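Local coordinates for putative methylase (Clostridium difficile, PDB 3LDU), which probably methylates guanine in ribosomal RNA, and binds GTP in its Rossmann-like methyltransferase domain, at residues Y340-S345 with F373-P378; I84-Y89 with K120-S125; N219-L224 with K246-K251. One frame throughout, in Å; residues are numbered along the deposited sequence.

Interaction 1. Residues Y340-S345 with F373-P378; sequences YYLITS and FQYPGP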
ATOM      1  N   TYR A 340      13.978 -18.106  -2.619  1.00 20.85           N
ATOM      2  CA  TYR A 340      13.285 -17.758  -1.382  1.00 20.61           C
ATOM      3  C   TYR A 340      13.560 -16.312  -0.980  1.00 22.59           C
ATOM      4  O   TYR A 340      14.641 -15.781  -1.243  1.00 22.03           O
ATOM      5  CB  TYR A 340      13.602 -18.741  -0.244  1.00 23.11           C
ATOM      6  CG  TYR A 340      14.970 -19.407  -0.317  1.00 26.43           C
ATOM      7  CD1 TYR A 340      16.071 -18.847   0.312  1.00 24.79           C
ATOM      8  CD2 TYR A 340      15.141 -20.616  -0.979  1.00 28.63           C
ATOM      9  CE1 TYR A 340      17.318 -19.451   0.264  1.00 31.69           C
ATOM     10  CE2 TYR A 340      16.403 -21.235  -1.039  1.00 26.50           C
ATOM     11  CZ  TYR A 340      17.483 -20.641  -0.410  1.00 32.98           C
ATOM     12  OH  TYR A 340      18.743 -21.226  -0.445  1.00 36.47           O
ATOM     13  N   TYR A 341      12.570 -15.693  -0.347  1.00 20.89           N
ATOM     14  CA  TYR A 341      12.606 -14.269  -0.032  1.00 20.02           C
ATOM     15  C   TYR A 341      12.035 -14.106   1.365  1.00 18.83           C
ATOM     16  O   TYR A 341      10.955 -14.616   1.653  1.00 19.04           O
ATOM     17  CB  TYR A 341      11.750 -13.499  -1.043  1.00 18.26           C
ATOM     18  CG  TYR A 341      12.194 -13.704  -2.480  1.00 17.28           C
ATOM     19  CD1 TYR A 341      13.057 -12.803  -3.099  1.00 21.44           C
ATOM     20  CD2 TYR A 341      11.774 -14.824  -3.211  1.00 22.20           C
ATOM     21  CE1 TYR A 341      13.472 -12.986  -4.418  1.00 20.75           C
ATOM     22  CE2 TYR A 341      12.199 -15.022  -4.528  1.00 25.10           C
ATOM     23  CZ  TYR A 341      13.041 -14.095  -5.124  1.00 27.82           C
ATOM     24  OH  TYR A 341      13.479 -14.273  -6.429  1.00 27.62           O
ATOM     25  N   LEU A 342      12.767 -13.436   2.243  1.00 17.54           N
ATOM     26  CA  LEU A 342      12.344 -13.331   3.635  1.00 17.93           C
ATOM     27  C   LEU A 342      12.478 -11.902   4.108  1.00 23.16           C
ATOM     28  O   LEU A 342      13.500 -11.252   3.864  1.00 22.30           O
ATOM     29  CB  LEU A 342      13.230 -14.220   4.523  1.00 18.36           C
ATOM     30  CG  LEU A 342      13.156 -15.729   4.286  1.00 25.40           C
ATOM     31  CD1 LEU A 342      14.255 -16.135   3.313  1.00 28.00           C
ATOM     32  CD2 LEU A 342      13.294 -16.510   5.589  1.00 27.15           C
ATOM     33  N   ILE A 343      11.447 -11.411   4.783  1.00 20.74           N
ATOM     34  CA  ILE A 343      11.506 -10.071   5.354  1.00 20.08           C
ATOM     35  C   ILE A 343      11.654 -10.149   6.875  1.00 20.60           C
ATOM     36  O   ILE A 343      10.928 -10.886   7.544  1.00 20.70           O
ATOM     37  CB  ILE A 343      10.263  -9.222   4.949  1.00 19.90           C
ATOM     38  CG1 ILE A 343      10.350  -7.843   5.605  1.00 19.27           C
ATOM     39  CG2 ILE A 343       8.955  -9.944   5.300  1.00 17.90           C
ATOM     40  CD1 ILE A 343       9.401  -6.784   4.987  1.00 22.08           C
ATOM     41  N   THR A 344      12.635  -9.443   7.417  1.00 22.07           N
ATOM     42  CA  THR A 344      12.821  -9.420   8.860  1.00 20.82           C
ATOM     43  C   THR A 344      13.596  -8.191   9.282  1.00 23.05           C
ATOM     44  O   THR A 344      14.387  -7.655   8.505  1.00 24.61           O
ATOM     45  CB  THR A 344      13.537 -10.689   9.394  1.00 23.61           C
ATOM     46  OG1 THR A 344      13.707 -10.559  10.810  1.00 25.32           O
ATOM     47  CG2 THR A 344      14.900 -10.867   8.740  1.00 26.53           C
ATOM     48  N   SER A 345      13.380  -7.757  10.519  1.00 23.80           N
ATOM     49  CA  SER A 345      14.118  -6.621  11.061  1.00 28.45           C
ATOM     50  C   SER A 345      15.389  -7.074  11.765  1.00 30.76           C
ATOM     51  O   SER A 345      16.175  -6.245  12.240  1.00 28.23           O
ATOM     52  CB  SER A 345      13.250  -5.828  12.036  1.00 33.03           C
ATOM     53  OG  SER A 345      12.936  -6.604  13.180  1.00 34.22           O
ATOM     54  N   PHE A 373      15.371  -9.851   2.260  1.00 20.28           N
ATOM     55  CA  PHE A 373      16.527 -10.618   1.787  1.00 21.79           C
ATOM     56  C   PHE A 373      16.111 -11.545   0.648  1.00 22.64           C
ATOM     57  O   PHE A 373      15.255 -12.405   0.822  1.00 23.39           O
ATOM     58  CB  PHE A 373      17.075 -11.445   2.930  1.00 24.13           C
ATOM     59  CG  PHE A 373      17.595 -10.633   4.075  1.00 24.67           C
ATOM     60  CD1 PHE A 373      18.908 -10.191   4.083  1.00 28.86           C
ATOM     61  CD2 PHE A 373      16.775 -10.318   5.145  1.00 22.43           C
ATOM     62  CE1 PHE A 373      19.399  -9.444   5.142  1.00 27.55           C
ATOM     63  CE2 PHE A 373      17.258  -9.579   6.213  1.00 26.99           C
ATOM     64  CZ  PHE A 373      18.573  -9.144   6.210  1.00 25.52           C
ATOM     65  N   GLN A 374      16.742 -11.388  -0.508  1.00 21.51           N
ATOM     66  CA  GLN A 374      16.279 -12.054  -1.723  1.00 19.97           C
ATOM     67  C   GLN A 374      17.284 -13.120  -2.128  1.00 25.94           C
ATOM     68  O   GLN A 374      18.470 -12.832  -2.255  1.00 25.78           O
ATOM     69  CB  GLN A 374      16.146 -11.023  -2.845  1.00 18.72           C
ATOM     70  CG  GLN A 374      15.193  -9.909  -2.464  1.00 20.17           C
ATOM     71  CD  GLN A 374      15.110  -8.788  -3.487  1.00 28.53           C
ATOM     72  OE1 GLN A 374      14.734  -7.667  -3.150  1.00 43.46           O
ATOM     73  NE2 GLN A 374      15.448  -9.083  -4.737  1.00 28.54           N
ATOM     74  N   TYR A 375      16.796 -14.338  -2.341  1.00 21.43           N
ATOM     75  CA  TYR A 375      17.649 -15.476  -2.700  1.00 23.59           C
ATOM     76  C   TYR A 375      17.109 -16.201  -3.929  1.00 26.05           C
ATOM     77  O   TYR A 375      16.576 -17.307  -3.808  1.00 28.66           O
ATOM     78  CB  TYR A 375      17.721 -16.472  -1.554  1.00 23.08           C
ATOM     79  CG  TYR A 375      18.335 -15.964  -0.276  1.00 25.61           C
ATOM     80  CD1 TYR A 375      19.686 -16.164  -0.008  1.00 25.13           C
ATOM     81  CD2 TYR A 375      17.564 -15.302   0.678  1.00 23.52           C
ATOM     82  CE1 TYR A 375      20.255 -15.716   1.176  1.00 27.26           C
ATOM     83  CE2 TYR A 375      18.126 -14.841   1.864  1.00 23.86           C
ATOM     84  CZ  TYR A 375      19.474 -15.049   2.106  1.00 28.72           C
ATOM     85  OH  TYR A 375      20.043 -14.601   3.279  1.00 30.11           O
ATOM     86  N   PRO A 376      17.239 -15.586  -5.114  1.00 29.54           N
ATOM     87  CA  PRO A 376      16.832 -16.278  -6.342  1.00 29.78           C
ATOM     88  C   PRO A 376      17.671 -17.528  -6.534  1.00 32.89           C
ATOM     89  O   PRO A 376      18.846 -17.535  -6.153  1.00 34.96           O
ATOM     90  CB  PRO A 376      17.136 -15.255  -7.449  1.00 31.56           C
ATOM     91  CG  PRO A 376      18.099 -14.273  -6.821  1.00 36.68           C
ATOM     92  CD  PRO A 376      17.687 -14.207  -5.382  1.00 35.32           C
ATOM     93  N   GLY A 377      17.069 -18.573  -7.098  1.00 30.31           N
ATOM     94  CA  GLY A 377      17.750 -19.841  -7.291  1.00 32.12           C
ATOM     95  C   GLY A 377      18.905 -19.720  -8.264  1.00 41.55           C
ATOM     96  O   GLY A 377      19.015 -18.725  -8.981  1.00 39.41           O
ATOM     97  N   PRO A 378      19.774 -20.740  -8.299  1.00 47.06           N
ATOM     98  CA  PRO A 378      20.957 -20.704  -9.165  1.00 50.00           C
ATOM     99  C   PRO A 378      20.558 -20.457 -10.612  1.00 55.46           C
ATOM    100  O   PRO A 378      19.475 -20.861 -11.033  1.00 52.04           O
ATOM    101  CB  PRO A 378      21.552 -22.108  -9.011  1.00 60.33           C
ATOM    102  CG  PRO A 378      20.455 -22.940  -8.414  1.00 60.50           C
ATOM    103  CD  PRO A 378      19.653 -22.009  -7.571  1.00 51.86           C
TER
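The rings of Tyr340 and Tyr375 lie on the same face of the sheet and meet obliquely, with planes 32° apart and centroids 5.4 Å apart. Tyr340 touches with CD1 and CE1; CD1 sits 3.4 Å from CB of Tyr375. Both hydroxyls reach beyond the pair to Gln355, Tyr340 OH to its NE2 and Tyr375 OH to its backbone O. On the same face the Phe373 ring brings CE2 to 3.7 Å from CG2 of Thr344, and Leu342 CD1 leans toward Tyr375. Helix 349-353 packs against this face through Phe349. The other face carries Tyr341 and Gln374. Tyr341 CG is anti to its carbonyl carbon (chi1 -58°), which lays the ring along the neighbouring strand. Its CD1 meets Gln374 CB at 3.6 Å, while Gln374 CG stands in plane at the ring edge. Between the two faces the backbones pair in antiparallel register. Tyr340 with Tyr375 and Leu342 with Phe373 are hydrogen-bonded pairs, with Leu342 N 3.0 Å from Phe373 O. Strand 368-375 is the antiparallel strand set between 339-344 and 359-365, as in the seven-stranded sheet of Rossmann-like methyltransferases.

Interaction 2. Residues I84-Y89 with K120-S125; sequences INWSRY and KAIVES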
ATOM      1  N   ILE A  84      -6.466  30.445  -3.628  1.00 29.76           N
ATOM      2  CA  ILE A  84      -6.899  29.302  -4.424  1.00 29.48           C
ATOM      3  C   ILE A  84      -8.406  29.410  -4.634  1.00 32.61           C
ATOM      4  O   ILE A  84      -9.121  29.850  -3.735  1.00 30.01           O
ATOM      5  CB  ILE A  84      -6.572  27.987  -3.701  1.00 27.02           C
ATOM      6  CG1 ILE A  84      -5.058  27.837  -3.556  1.00 27.81           C
ATOM      7  CG2 ILE A  84      -7.187  26.782  -4.429  1.00 26.94           C
ATOM      8  CD1 ILE A  84      -4.661  26.738  -2.600  1.00 28.09           C
ATOM      9  N   ASN A  85      -8.890  29.035  -5.817  1.00 31.92           N
ATOM     10  CA  ASN A  85     -10.322  29.059  -6.075  1.00 36.58           C
ATOM     11  C   ASN A  85     -10.951  27.781  -5.556  1.00 32.34           C
ATOM     12  O   ASN A  85     -11.135  26.816  -6.301  1.00 33.81           O
ATOM     13  CB  ASN A  85     -10.628  29.233  -7.564  1.00 45.20           C
ATOM     14  CG  ASN A  85     -12.125  29.356  -7.844  1.00 50.48           C
ATOM     15  OD1 ASN A  85     -12.569  29.223  -8.985  1.00 61.01           O
ATOM     16  ND2 ASN A  85     -12.905  29.615  -6.801  1.00 40.17           N
ATOM     17  N   TRP A  86     -11.263  27.767  -4.264  1.00 29.24           N
ATOM     18  CA  TRP A  86     -11.738  26.545  -3.635  1.00 26.86           C
ATOM     19  C   TRP A  86     -13.102  26.066  -4.128  1.00 31.17           C
ATOM     20  O   TRP A  86     -13.383  24.869  -4.092  1.00 29.38           O
ATOM     21  CB  TRP A  86     -11.685  26.658  -2.109  1.00 25.25           C
ATOM     22  CG  TRP A  86     -10.289  26.474  -1.611  1.00 25.79           C
ATOM     23  CD1 TRP A  86      -9.413  27.448  -1.205  1.00 25.98           C
ATOM     24  CD2 TRP A  86      -9.581  25.232  -1.514  1.00 23.49           C
ATOM     25  NE1 TRP A  86      -8.208  26.875  -0.846  1.00 23.82           N
ATOM     26  CE2 TRP A  86      -8.291  25.522  -1.033  1.00 25.98           C
ATOM     27  CE3 TRP A  86      -9.923  23.906  -1.789  1.00 25.51           C
ATOM     28  CZ2 TRP A  86      -7.340  24.526  -0.805  1.00 21.80           C
ATOM     29  CZ3 TRP A  86      -8.968  22.914  -1.558  1.00 26.07           C
ATOM     30  CH2 TRP A  86      -7.696  23.236  -1.082  1.00 24.19           C
ATOM     31  N   SER A  87     -13.945  26.989  -4.587  1.00 27.58           N
ATOM     32  CA  SER A  87     -15.260  26.613  -5.106  1.00 24.82           C
ATOM     33  C   SER A  87     -15.172  25.679  -6.319  1.00 30.76           C
ATOM     34  O   SER A  87     -16.130  24.971  -6.634  1.00 34.71           O
ATOM     35  CB  SER A  87     -16.075  27.859  -5.468  1.00 31.10           C
ATOM     36  OG  SER A  87     -15.461  28.567  -6.529  1.00 32.29           O
ATOM     37  N   ARG A  88     -14.030  25.687  -7.005  1.00 29.78           N
ATOM     38  CA  ARG A  88     -13.810  24.776  -8.131  1.00 39.96           C
ATOM     39  C   ARG A  88     -13.736  23.319  -7.670  1.00 36.01           C
ATOM     40  O   ARG A  88     -14.050  22.402  -8.428  1.00 32.88           O
ATOM     41  CB  ARG A  88     -12.514  25.127  -8.874  1.00 44.09           C
ATOM     42  CG  ARG A  88     -12.633  26.258  -9.884  1.00 60.30           C
ATOM     43  CD  ARG A  88     -11.317  26.448 -10.633  1.00 71.96           C
ATOM     44  NE  ARG A  88     -10.725  25.166 -11.017  1.00 78.45           N
ATOM     45  CZ  ARG A  88      -9.522  25.028 -11.568  1.00 79.71           C
ATOM     46  NH1 ARG A  88      -8.768  26.095 -11.802  1.00 82.85           N
ATOM     47  NH2 ARG A  88      -9.070  23.821 -11.880  1.00 77.32           N
ATOM     48  N   TYR A  89     -13.332  23.118  -6.421  1.00 29.17           N
ATOM     49  CA  TYR A  89     -13.055  21.785  -5.903  1.00 24.17           C
ATOM     50  C   TYR A  89     -14.009  21.336  -4.811  1.00 30.80           C
ATOM     51  O   TYR A  89     -14.267  20.141  -4.665  1.00 31.09           O
ATOM     52  CB  TYR A  89     -11.637  21.748  -5.353  1.00 27.19           C
ATOM     53  CG  TYR A  89     -10.624  22.193  -6.366  1.00 28.95           C
ATOM     54  CD1 TYR A  89     -10.338  21.408  -7.474  1.00 33.45           C
ATOM     55  CD2 TYR A  89      -9.966  23.399  -6.226  1.00 25.50           C
ATOM     56  CE1 TYR A  89      -9.417  21.812  -8.405  1.00 36.97           C
ATOM     57  CE2 TYR A  89      -9.043  23.811  -7.151  1.00 29.72           C
ATOM     58  CZ  TYR A  89      -8.767  23.014  -8.237  1.00 39.33           C
ATOM     59  OH  TYR A  89      -7.839  23.432  -9.160  1.00 51.65           O
ATOM     60  N   LYS A 120      -9.368  28.309   8.009  1.00 22.70           N
ATOM     61  CA  LYS A 120      -9.828  29.694   7.927  1.00 23.19           C
ATOM     62  C   LYS A 120      -9.739  30.231   6.495  1.00 25.23           C
ATOM     63  O   LYS A 120     -10.668  30.893   6.011  1.00 25.28           O
ATOM     64  CB  LYS A 120      -9.024  30.576   8.889  1.00 23.84           C
ATOM     65  CG  LYS A 120      -9.472  32.040   8.959  1.00 27.70           C
ATOM     66  CD  LYS A 120      -8.750  32.729  10.116  1.00 38.61           C
ATOM     67  CE  LYS A 120      -8.133  34.055   9.716  1.00 52.75           C
ATOM     68  NZ  LYS A 120      -6.947  34.383  10.571  1.00 51.21           N
ATOM     69  N   ALA A 121      -8.623  29.957   5.822  1.00 21.90           N
ATOM     70  CA  ALA A 121      -8.418  30.410   4.444  1.00 28.45           C
ATOM     71  C   ALA A 121      -9.470  29.857   3.491  1.00 26.32           C
ATOM     72  O   ALA A 121     -10.012  30.586   2.652  1.00 24.98           O
ATOM     73  CB  ALA A 121      -7.020  30.041   3.962  1.00 27.42           C
ATOM     74  N   ILE A 122      -9.754  28.566   3.610  1.00 23.84           N
ATOM     75  CA  ILE A 122     -10.747  27.938   2.746  1.00 24.17           C
ATOM     76  C   ILE A 122     -12.150  28.492   3.027  1.00 24.68           C
ATOM     77  O   ILE A 122     -12.934  28.713   2.108  1.00 27.63           O
ATOM     78  CB  ILE A 122     -10.722  26.400   2.877  1.00 23.92           C
ATOM     79  CG1 ILE A 122      -9.346  25.863   2.462  1.00 20.18           C
ATOM     80  CG2 ILE A 122     -11.826  25.762   2.026  1.00 24.56           C
ATOM     81  CD1 ILE A 122      -9.219  24.319   2.517  1.00 25.05           C
ATOM     82  N   VAL A 123     -12.468  28.704   4.299  1.00 22.01           N
ATOM     83  CA  VAL A 123     -13.759  29.284   4.643  1.00 24.06           C
ATOM     84  C   VAL A 123     -13.881  30.661   3.984  1.00 25.91           C
ATOM     85  O   VAL A 123     -14.914  30.987   3.376  1.00 27.28           O
ATOM     86  CB  VAL A 123     -13.940  29.390   6.174  1.00 24.83           C
ATOM     87  CG1 VAL A 123     -15.077  30.342   6.523  1.00 27.55           C
ATOM     88  CG2 VAL A 123     -14.169  28.009   6.783  1.00 27.12           C
ATOM     89  N   GLU A 124     -12.822  31.460   4.089  1.00 25.51           N
ATOM     90  CA  GLU A 124     -12.832  32.811   3.515  1.00 30.43           C
ATOM     91  C   GLU A 124     -12.990  32.763   1.996  1.00 31.68           C
ATOM     92  O   GLU A 124     -13.757  33.542   1.418  1.00 31.67           O
ATOM     93  CB  GLU A 124     -11.547  33.557   3.872  1.00 30.34           C
ATOM     94  CG  GLU A 124     -11.500  34.068   5.288  1.00 40.91           C
ATOM     95  CD  GLU A 124     -11.650  35.570   5.338  1.00 64.44           C
ATOM     96  OE1 GLU A 124     -12.767  36.043   5.640  1.00 68.07           O
ATOM     97  OE2 GLU A 124     -10.654  36.274   5.055  1.00 68.71           O
ATOM     98  N   SER A 125     -12.259  31.849   1.362  1.00 28.35           N
ATOM     99  CA  SER A 125     -12.311  31.670  -0.089  1.00 30.12           C
ATOM    100  C   SER A 125     -13.718  31.307  -0.577  1.00 34.40           C
ATOM    101  O   SER A 125     -14.226  31.893  -1.539  1.00 32.94           O
ATOM    102  CB  SER A 125     -11.315  30.601  -0.541  1.00 32.08           C
ATOM    103  OG  SER A 125     -11.419  30.388  -1.941  1.00 29.50           O
TER
HETATM  104  O   HOH W   1     -13.664  29.697  -3.691  1.00 29.43           O
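Trp86 and Ser125 meet through two first torsions. Trp86 CG is anti to its own carbonyl carbon (chi1 -78°), which swings the indole toward helix 111-129. In Ser125 the hydroxyl lies opposite the backbone N (chi1 177°) and reaches out to the loop. The contact belongs to the THUMP domain and packs the loop after helix 74-82 against helix 111-129. Ile122 lies over one face of the indole. Its CG1 is 3.7 Å from the centroid of the five-membered ring, a CH-pi contact. Its CD1 continues over the six-membered ring, 3.8 Å from Trp86 CZ2. The opposite face is taken by CG2 of Ile84, so the ring is sandwiched between two isoleucines. Trp86 NE1 gives its hydrogen bond to Thr81 O, at the end of helix 74-82. This bond and the two covered faces fix the rotation of the indole. Ile66 and Ile156, from two strands of the sheet, also touch it. The Ser125 hydroxyl stands at the indole edge, in the ring plane, 3.6 Å from Trp86 CD1. Its proton goes to Ile84 O, at 3.0 Å. That bond runs nearly straight on from the carbonyl, with a C=O...OG angle of 163°. Asn85, between the acceptor and Trp86, is the centre of an inverse gamma turn. A water completes the polar join: it accepts from Ser87 N at 2.9 Å and donates to Ser125 OG, also at 2.9 Å.

Interaction 3. Residues N219-L224 with K246-K251; sequences NMAPGL and KDAFNK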
ATOM      1  N   ASN A 219      -5.505 -11.291 -11.350  1.00 22.22           N
ATOM      2  CA  ASN A 219      -5.741  -9.893 -11.748  1.00 25.13           C
ATOM      3  C   ASN A 219      -7.002  -9.309 -11.107  1.00 28.25           C
ATOM      4  O   ASN A 219      -7.796  -8.630 -11.761  1.00 24.58           O
ATOM      5  CB  ASN A 219      -5.814  -9.768 -13.279  1.00 24.30           C
ATOM      6  CG  ASN A 219      -5.566  -8.349 -13.765  1.00 29.21           C
ATOM      7  OD1 ASN A 219      -4.771  -7.610 -13.186  1.00 35.19           O
ATOM      8  ND2 ASN A 219      -6.244  -7.966 -14.839  1.00 35.85           N
HETATM    9  N   MSE A 220      -7.196  -9.598  -9.830  1.00 23.11           N
HETATM   10  CA  MSE A 220      -8.283  -8.996  -9.069  1.00 23.60           C
HETATM   11  C   MSE A 220      -7.818  -7.664  -8.491  1.00 24.42           C
HETATM   12  O   MSE A 220      -6.856  -7.611  -7.739  1.00 21.97           O
HETATM   13  CB  MSE A 220      -8.727  -9.917  -7.936  1.00 24.89           C
HETATM   14  CG  MSE A 220      -9.822  -9.306  -7.072  1.00 24.53           C
HETATM   15 SE   MSE A 220     -10.298 -10.491  -5.601  0.80 32.85          SE
HETATM   16  CE  MSE A 220     -11.092 -11.913  -6.665  1.00 33.76           C
ATOM     17  N   ALA A 221      -8.510  -6.585  -8.843  1.00 19.34           N
ATOM     18  CA  ALA A 221      -8.111  -5.260  -8.396  1.00 16.60           C
ATOM     19  C   ALA A 221      -8.227  -5.165  -6.882  1.00 15.93           C
ATOM     20  O   ALA A 221      -9.201  -5.661  -6.306  1.00 22.09           O
ATOM     21  CB  ALA A 221      -9.024  -4.192  -9.061  1.00 20.70           C
ATOM     22  N   PRO A 222      -7.250  -4.506  -6.225  1.00 19.64           N
ATOM     23  CA  PRO A 222      -7.282  -4.406  -4.761  1.00 26.14           C
ATOM     24  C   PRO A 222      -8.532  -3.712  -4.246  1.00 29.18           C
ATOM     25  O   PRO A 222      -9.033  -4.081  -3.181  1.00 34.39           O
ATOM     26  CB  PRO A 222      -6.031  -3.575  -4.423  1.00 22.81           C
ATOM     27  CG  PRO A 222      -5.593  -2.969  -5.727  1.00 25.98           C
ATOM     28  CD  PRO A 222      -6.018  -3.934  -6.789  1.00 22.18           C
ATOM     29  N   GLY A 223      -9.046  -2.740  -4.994  1.00 21.86           N
ATOM     30  CA  GLY A 223     -10.177  -1.946  -4.518  1.00 28.83           C
ATOM     31  C   GLY A 223     -11.556  -2.497  -4.847  1.00 29.03           C
ATOM     32  O   GLY A 223     -12.569  -1.836  -4.609  1.00 25.59           O
ATOM     33  N   LEU A 224     -11.598  -3.714  -5.382  1.00 23.83           N
ATOM     34  CA  LEU A 224     -12.834  -4.271  -5.942  1.00 24.59           C
ATOM     35  C   LEU A 224     -13.938  -4.445  -4.910  1.00 32.71           C
ATOM     36  O   LEU A 224     -15.119  -4.264  -5.218  1.00 37.08           O
ATOM     37  CB  LEU A 224     -12.541  -5.605  -6.635  1.00 30.72           C
ATOM     38  CG  LEU A 224     -13.526  -6.175  -7.656  1.00 38.04           C
ATOM     39  CD1 LEU A 224     -13.864  -5.185  -8.787  1.00 36.51           C
ATOM     40  CD2 LEU A 224     -12.974  -7.487  -8.209  1.00 42.76           C
ATOM     41  N   LYS A 246     -16.905  -1.866 -12.962  1.00 33.00           N
ATOM     42  CA  LYS A 246     -17.385  -2.923 -13.846  1.00 29.38           C
ATOM     43  C   LYS A 246     -16.228  -3.495 -14.673  1.00 28.53           C
ATOM     44  O   LYS A 246     -16.142  -4.704 -14.887  1.00 35.17           O
ATOM     45  CB  LYS A 246     -18.485  -2.406 -14.774  1.00 38.45           C
ATOM     46  CG  LYS A 246     -19.302  -3.514 -15.417  1.00 51.90           C
ATOM     47  CD  LYS A 246     -20.169  -4.239 -14.391  1.00 64.86           C
ATOM     48  CE  LYS A 246     -21.291  -3.342 -13.876  1.00 72.73           C
ATOM     49  NZ  LYS A 246     -22.232  -4.060 -12.966  1.00 74.86           N
ATOM     50  N   ASP A 247     -15.358  -2.607 -15.148  1.00 28.27           N
ATOM     51  CA  ASP A 247     -14.187  -2.994 -15.918  1.00 30.84           C
ATOM     52  C   ASP A 247     -13.312  -3.909 -15.069  1.00 30.93           C
ATOM     53  O   ASP A 247     -12.834  -4.941 -15.546  1.00 29.96           O
ATOM     54  CB  ASP A 247     -13.394  -1.748 -16.328  1.00 29.02           C
ATOM     55  CG  ASP A 247     -12.122  -2.081 -17.090  1.00 37.12           C
ATOM     56  OD1 ASP A 247     -12.201  -2.797 -18.108  1.00 37.64           O
ATOM     57  OD2 ASP A 247     -11.045  -1.607 -16.671  1.00 36.72           O
ATOM     58  N   ALA A 248     -13.110  -3.538 -13.807  1.00 24.02           N
ATOM     59  CA  ALA A 248     -12.268  -4.350 -12.925  1.00 28.43           C
ATOM     60  C   ALA A 248     -12.865  -5.730 -12.701  1.00 30.21           C
ATOM     61  O   ALA A 248     -12.147  -6.731 -12.703  1.00 29.41           O
ATOM     62  CB  ALA A 248     -12.005  -3.648 -11.598  1.00 23.92           C
ATOM     63  N   PHE A 249     -14.182  -5.797 -12.519  1.00 25.02           N
ATOM     64  CA  PHE A 249     -14.822  -7.096 -12.353  1.00 28.52           C
ATOM     65  C   PHE A 249     -14.587  -7.990 -13.575  1.00 33.98           C
ATOM     66  O   PHE A 249     -14.287  -9.184 -13.444  1.00 34.53           O
ATOM     67  CB  PHE A 249     -16.319  -6.940 -12.076  1.00 37.61           C
ATOM     68  CG  PHE A 249     -17.026  -8.242 -11.897  1.00 45.80           C
ATOM     69  CD1 PHE A 249     -16.898  -8.955 -10.718  1.00 52.43           C
ATOM     70  CD2 PHE A 249     -17.810  -8.764 -12.913  1.00 51.88           C
ATOM     71  CE1 PHE A 249     -17.545 -10.165 -10.554  1.00 56.94           C
ATOM     72  CE2 PHE A 249     -18.459  -9.975 -12.757  1.00 48.36           C
ATOM     73  CZ  PHE A 249     -18.328 -10.676 -11.577  1.00 53.39           C
ATOM     74  N   ASN A 250     -14.702  -7.394 -14.757  1.00 35.28           N
ATOM     75  CA  ASN A 250     -14.560  -8.113 -16.020  1.00 38.91           C
ATOM     76  C   ASN A 250     -13.123  -8.549 -16.304  1.00 41.16           C
ATOM     77  O   ASN A 250     -12.886  -9.449 -17.115  1.00 37.21           O
ATOM     78  CB  ASN A 250     -15.084  -7.258 -17.181  1.00 37.39           C
ATOM     79  CG  ASN A 250     -16.599  -7.082 -17.150  1.00 44.69           C
ATOM     80  OD1 ASN A 250     -17.121  -6.057 -17.586  1.00 50.11           O
ATOM     81  ND2 ASN A 250     -17.309  -8.085 -16.638  1.00 43.41           N
ATOM     82  N   LYS A 251     -12.168  -7.909 -15.636  1.00 36.35           N
ATOM     83  CA  LYS A 251     -10.755  -8.201 -15.860  1.00 37.98           C
ATOM     84  C   LYS A 251     -10.244  -9.349 -14.995  1.00 33.41           C
ATOM     85  O   LYS A 251      -9.124  -9.810 -15.187  1.00 37.28           O
ATOM     86  CB  LYS A 251      -9.895  -6.959 -15.637  1.00 34.89           C
ATOM     87  CG  LYS A 251     -10.097  -5.863 -16.673  1.00 46.31           C
ATOM     88  CD  LYS A 251      -8.852  -5.675 -17.528  1.00 54.29           C
ATOM     89  CE  LYS A 251      -8.792  -4.278 -18.145  1.00 52.37           C
ATOM     90  NZ  LYS A 251      -9.751  -4.079 -19.271  1.00 51.62           N
TER
HETATM   91  O   HOH W   2     -10.023  -7.052 -11.202  1.00 25.77           O
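The flat amide of Asn219 lies beside Lys251, both side chains pointing the same way. ND2 makes a weak hydrogen bond of 3.4 Å to Lys251 O, with an N-H...O angle of 148°, and lies 3.9 Å from Lys251 CB. Asn219 CG is anti to the backbone N (chi1 -160°), which carries the amide across to that carbonyl. Trp55 of helix 48-55 also touches the Asn219 side chain. Asn219 has positive phi and is the C-prime residue of a Schellman motif ending helix 208-217. The chain then forms a type I beta turn from Ala221 to Leu224, held against helix 238-251 of the methyltransferase domain. Small methyl groups do the packing here. Ala248 CB faces Ala221 CB at 4.0 Å and Leu224 CD1 at 3.7 Å. Met54 of helix 48-55 touches both alanines. One water bridges the backbones. It donates to Asn219 O and to Ala248 O, the latter at 2.6 Å, and accepts from Ala221 N at 2.8 Å. The Lys251 side chain bends back along its own helix, where NZ forms a salt bridge with Asp247; its hydrogen bond to OD1, 3.0 Å from NZ, uses the syn lone pair.

How the interactions relate
From the N terminus, interaction 2 comes first. It closes a loop of 30 residues in the THUMP domain, which includes strand 98-104, and ties 84-89 to helix 111-129. Interaction 3 follows in the methyltransferase domain. Its 21 intervening residues bring helix 238-251 back to the end of helix 208-217. Interaction 1 comes last, pairing strand 339-344 with 368-375 across 27 residues that include helix 349-353. The three are in series; none nests in or crosses another. Interactions 1 and 2 lie on opposite sides of the chain's centre, with centres about 50 Å apart. Interactions 1 and 3 share a domain, yet their nearest atoms are about 18 Å apart.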